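Local coordinates for peroxinectin A (Dictyostelium discoideum, PDB 6ERC), which is a secreted haem peroxidase that uses hydrogen peroxide to oxidise phenolic donors, with activity toward iodide and thiocyanate as well, at residues P393-N396 with S397-Q401; T453-L456 with I457-Q461. One frame throughout, in Å; residues are numbered along the deposited sequence.

Contact 1 takes in the two prolines before helix 395-401 and the whole of that short helix, and contact 2 lies in the first part of the longer helix 452-467, farther along the chain. Their centres are about 14 Å apart, and both lie in the animal haem peroxidase region of the chain. The two helices touch: L398 CD2 packs on I457 CD1 at 4.0 Å, Y395 rests on T453, and R399 NH1 lies 3.1 Å from T453 OG1 in a probable, weak hydrogen bond. Contact 2 is the more interior of the two, with the side chain of I458 about 8 Å from the haem, whereas that of L398, on the outer helix, is about 14 Å from it.

Contact 1: P393-N396 with S397-Q401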
loop_
_atom_site.group_PDB
_atom_site.type_symbol
_atom_site.label_atom_id
_atom_site.label_comp_id
_atom_site.label_asym_id
_atom_site.label_seq_id
_atom_site.Cartn_x
_atom_site.Cartn_y
_atom_site.Cartn_z
ATOM N N PRO A 393 13.561 9.184 12.073
ATOM C CA PRO A 393 13.980 9.552 13.431
ATOM C C PRO A 393 13.333 8.659 14.472
ATOM O O PRO A 393 12.362 7.945 14.179
ATOM C CB PRO A 393 13.494 11.003 13.569
ATOM C CG PRO A 393 13.413 11.503 12.190
ATOM C CD PRO A 393 12.988 10.333 11.354
ATOM N N PRO A 394 13.847 8.666 15.703
ATOM C CA PRO A 394 13.190 7.920 16.782
ATOM C C PRO A 394 11.797 8.454 17.086
ATOM O O PRO A 394 11.433 9.577 16.730
ATOM C CB PRO A 394 14.133 8.121 17.973
ATOM C CG PRO A 394 15.453 8.415 17.363
ATOM C CD PRO A 394 15.166 9.175 16.111
ATOM N N TYR A 395 11.021 7.620 17.781
ATOM C CA TYR A 395 9.629 7.931 18.090
ATOM C C TYR A 395 9.479 9.341 18.656
ATOM O O TYR A 395 8.724 10.161 18.124
ATOM C CB TYR A 395 9.088 6.881 19.065
ATOM C CG TYR A 395 7.682 7.130 19.567
ATOM C CD1 TYR A 395 6.597 7.127 18.697
ATOM C CD2 TYR A 395 7.439 7.340 20.919
ATOM C CE1 TYR A 395 5.313 7.344 19.161
ATOM C CE2 TYR A 395 6.161 7.556 21.390
ATOM C CZ TYR A 395 5.101 7.556 20.510
ATOM O OH TYR A 395 3.826 7.774 20.983
ATOM N N ASN A 396 10.195 9.643 19.742
ATOM C CA ASN A 396 10.039 10.950 20.376
ATOM C C ASN A 396 10.597 12.073 19.510
ATOM O O ASN A 396 10.093 13.200 19.565
ATOM C CB ASN A 396 10.710 10.961 21.751
ATOM C CG ASN A 396 9.704 10.937 22.896
ATOM O OD1 ASN A 396 8.525 11.242 22.713
ATOM N ND2 ASN A 396 10.173 10.586 24.088
ATOM N N SER A 397 11.632 11.799 18.712
ATOM C CA SER A 397 12.147 12.824 17.809
ATOM C C SER A 397 11.131 13.157 16.723
ATOM O O SER A 397 10.942 14.330 16.378
ATOM C CB SER A 397 13.462 12.364 17.183
ATOM O OG SER A 397 13.983 13.360 16.317
ATOM N N LEU A 398 10.468 12.140 16.172
ATOM C CA LEU A 398 9.457 12.381 15.149
ATOM C C LEU A 398 8.324 13.241 15.695
ATOM O O LEU A 398 7.905 14.213 15.057
ATOM C CB LEU A 398 8.918 11.047 14.625
ATOM C CG LEU A 398 7.813 11.121 13.570
ATOM C CD1 LEU A 398 8.295 11.866 12.336
ATOM C CD2 LEU A 398 7.344 9.726 13.203
ATOM N N ARG A 399 7.814 12.896 16.880
ATOM C CA ARG A 399 6.727 13.667 17.476
ATOM C C ARG A 399 7.105 15.137 17.609
ATOM O O ARG A 399 6.327 16.026 17.237
ATOM C CB ARG A 399 6.355 13.078 18.838
ATOM C CG ARG A 399 5.607 11.756 18.757
ATOM C CD ARG A 399 5.257 11.211 20.135
ATOM N NE ARG A 399 4.370 12.102 20.882
ATOM C CZ ARG A 399 3.046 12.134 20.754
ATOM N NH1 ARG A 399 2.429 11.327 19.900
ATOM N NH2 ARG A 399 2.333 12.981 21.483
ATOM N N ARG A 400 8.300 15.414 18.136
ATOM C CA ARG A 400 8.756 16.795 18.262
ATOM C C ARG A 400 8.714 17.504 16.913
ATOM O O ARG A 400 8.206 18.626 16.801
ATOM C CB ARG A 400 10.173 16.838 18.842
ATOM C CG ARG A 400 10.292 16.417 20.306
ATOM C CD ARG A 400 11.697 16.716 20.856
ATOM N NE ARG A 400 11.915 16.179 22.202
ATOM C CZ ARG A 400 12.514 15.020 22.476
ATOM N NH1 ARG A 400 12.973 14.242 21.500
ATOM N NH2 ARG A 400 12.655 14.633 23.739
ATOM N N GLN A 401 9.243 16.859 15.872
ATOM C CA GLN A 401 9.308 17.481 14.557
ATOM C C GLN A 401 7.953 17.543 13.865
ATOM O O GLN A 401 7.835 18.226 12.842
ATOM C CB GLN A 401 10.312 16.733 13.680
ATOM C CG GLN A 401 11.736 16.815 14.203
ATOM C CD GLN A 401 12.760 16.272 13.229
ATOM O OE1 GLN A 401 13.031 16.879 12.193
ATOM N NE2 GLN A 401 13.341 15.124 13.557
#
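Y395 and R399, one helical turn apart, lie side by side and point the same way. The methylene CD of R399 sits over one face of the tyrosine ring, 4.0 Å from its centroid and offset toward the rim, a CH-pi contact. A bend at chi3 (62°) turns the R399 chain beyond CD, and its guanidinium plane stands 38° from the ring. Arginine suits this place because its CD methylene can rest on the ring while NE reaches R405 O and NH2 reaches Q452 OE1; the tyrosine hydroxyl in turn bonds to E442. The buried N396 amide stands 58° from the same guanidinium, OD1 accepting from V407 N and ND2 bonded to D431 OD1.

On the other side of the helix, P393 and Q401 cross at about a right angle, with P393 CG 3.9 Å from Q401 NE2. That amide also gives a weak hydrogen bond to S397 OG (3.3 Å), whereas Q401 OE1 accepts from N31 N. Serine is small enough to fit beside the P393 ring, its OG 3.7 Å from P393 CB.

Backbone bonds tie the first turns, beginning with L398 N to P394 O at 2.8 Å. The arrangement is the N-terminal end of an alpha-helix with proline at the N-cap, where lacking an N-H costs no helical bond.

Contact 2: T453-L456 with I457-Q461; sequences TFYL and IIYEQ
T453 and I457 meet one turn apart, their side chains alongside and pointing the same way. Backbone hydrogen bonds come first: I457 N to T453 O (3.2 Å), I458 N to F454 O, Y459 N to Y455 O and E460 N to L456 O, the regular i to i+4 pattern of an alpha-helix. The last is the least straight, with an angle of 149° at the hydrogen.

Apolar contacts follow. T453 CG2 stands 4.2 Å from I457 CD1, a methyl to methyl contact made possible because I457 CG1 lies anti to its own carbonyl carbon (chi1 -60°), extending the chain back toward T453. I457 also touches L398 of helix 395-401. The ring of Y455 reaches Y459 with CE1 4.5 Å from CB, an oblique and loose approach; both tyrosines also touch L275 of helix 247-275. I457 and I458 further pack on A300 of helix 294-300, where branched apolar chains suit a buried helix face. Replacing I457 by an alanine would probably leave T453 CG2 and L398 without their shared partner, opening a gap between helices 395-401 and 452-467.

Polar ends look elsewhere: T453 OG1 bonds to E442, and E460 forms a salt bridge with R464. Along these two turns, therefore, the side chains meet one another through carbon, while backbone amides supply the directional bonding.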
loop_
_atom_site.group_PDB
_atom_site.type_symbol
_atom_site.label_atom_id
_atom_site.label_comp_id
_atom_site.label_asym_id
_atom_site.label_seq_id
_atom_site.Cartn_x
_atom_site.Cartn_y
_atom_site.Cartn_z
ATOM N N THR A 453 0.060 9.813 16.290
ATOM C CA THR A 453 1.205 10.054 15.418
ATOM C C THR A 453 0.899 9.630 13.986
ATOM O O THR A 453 1.003 10.430 13.050
ATOM C CB THR A 453 2.431 9.316 15.955
ATOM O OG1 THR A 453 2.679 9.730 17.302
ATOM C CG2 THR A 453 3.655 9.623 15.105
ATOM N N PHE A 454 0.527 8.363 13.794
ATOM C CA PHE A 454 0.190 7.890 12.457
ATOM C C PHE A 454 -0.970 8.687 11.868
ATOM O O PHE A 454 -0.990 8.976 10.667
ATOM C CB PHE A 454 -0.143 6.397 12.500
ATOM C CG PHE A 454 1.061 5.495 12.634
ATOM C CD1 PHE A 454 2.334 6.015 12.813
ATOM C CD2 PHE A 454 0.913 4.120 12.563
ATOM C CE1 PHE A 454 3.429 5.178 12.924
ATOM C CE2 PHE A 454 2.006 3.281 12.675
ATOM C CZ PHE A 454 3.264 3.812 12.855
ATOM N N TYR A 455 -1.943 9.055 12.703
ATOM C CA TYR A 455 -3.054 9.881 12.242
ATOM C C TYR A 455 -2.549 11.158 11.581
ATOM O O TYR A 455 -2.995 11.530 10.489
ATOM C CB TYR A 455 -3.964 10.211 13.426
ATOM C CG TYR A 455 -5.190 11.028 13.094
ATOM C CD1 TYR A 455 -5.108 12.402 12.919
ATOM C CD2 TYR A 455 -6.435 10.427 12.988
ATOM C CE1 TYR A 455 -6.229 13.151 12.630
ATOM C CE2 TYR A 455 -7.561 11.168 12.699
ATOM C CZ TYR A 455 -7.454 12.529 12.522
ATOM O OH TYR A 455 -8.578 13.272 12.235
ATOM N N LEU A 456 -1.610 11.844 12.236
ATOM C CA LEU A 456 -1.132 13.124 11.724
ATOM C C LEU A 456 -0.390 12.951 10.404
ATOM O O LEU A 456 -0.560 13.758 9.482
ATOM C CB LEU A 456 -0.238 13.796 12.765
ATOM C CG LEU A 456 0.042 15.290 12.583
ATOM C CD1 LEU A 456 0.318 15.934 13.932
ATOM C CD2 LEU A 456 1.208 15.533 11.635
ATOM N N ILE A 457 0.434 11.907 10.289
ATOM C CA ILE A 457 1.199 11.702 9.063
ATOM C C ILE A 457 0.271 11.350 7.908
ATOM O O ILE A 457 0.447 11.832 6.781
ATOM C CB ILE A 457 2.271 10.617 9.285
ATOM C CG1 ILE A 457 3.239 11.042 10.394
ATOM C CG2 ILE A 457 3.045 10.351 7.995
ATOM C CD1 ILE A 457 4.073 9.911 10.950
ATOM N N ILE A 458 -0.731 10.507 8.161
ATOM C CA ILE A 458 -1.655 10.113 7.104
ATOM C C ILE A 458 -2.524 11.296 6.693
ATOM O O ILE A 458 -2.711 11.567 5.501
ATOM C CB ILE A 458 -2.506 8.914 7.557
ATOM C CG1 ILE A 458 -1.614 7.689 7.770
ATOM C CG2 ILE A 458 -3.581 8.601 6.523
ATOM C CD1 ILE A 458 -2.294 6.553 8.506
ATOM N N TYR A 459 -3.072 12.014 7.675
ATOM C CA TYR A 459 -3.874 13.191 7.363
ATOM C C TYR A 459 -3.087 14.172 6.509
ATOM O O TYR A 459 -3.618 14.737 5.545
ATOM C CB TYR A 459 -4.339 13.863 8.656
ATOM C CG TYR A 459 -5.218 15.076 8.440
ATOM C CD1 TYR A 459 -4.667 16.314 8.131
ATOM C CD2 TYR A 459 -6.597 14.985 8.554
ATOM C CE1 TYR A 459 -5.465 17.423 7.934
ATOM C CE2 TYR A 459 -7.405 16.091 8.360
ATOM C CZ TYR A 459 -6.834 17.306 8.050
ATOM O OH TYR A 459 -7.634 18.411 7.855
ATOM N N GLU A 460 -1.812 14.378 6.840
ATOM C CA GLU A 460 -1.015 15.383 6.147
ATOM C C GLU A 460 -0.740 14.974 4.706
ATOM O O GLU A 460 -0.703 15.826 3.810
ATOM C CB GLU A 460 0.290 15.618 6.910
ATOM C CG GLU A 460 1.045 16.874 6.495
ATOM C CD GLU A 460 1.915 16.673 5.268
ATOM O OE1 GLU A 460 2.248 15.511 4.950
ATOM O OE2 GLU A 460 2.268 17.680 4.619
ATOM N N GLN A 461 -0.551 13.676 4.458
ATOM C CA GLN A 461 -0.252 13.216 3.107
ATOM C C GLN A 461 -1.459 13.380 2.191
ATOM O O GLN A 461 -1.375 14.023 1.137
ATOM C CB GLN A 461 0.199 11.754 3.138
ATOM C CG GLN A 461 0.522 11.184 1.766
ATOM C CD GLN A 461 1.623 11.951 1.069
ATOM O OE1 GLN A 461 2.786 11.887 1.464
ATOM N NE2 GLN A 461 1.261 12.691 0.032
#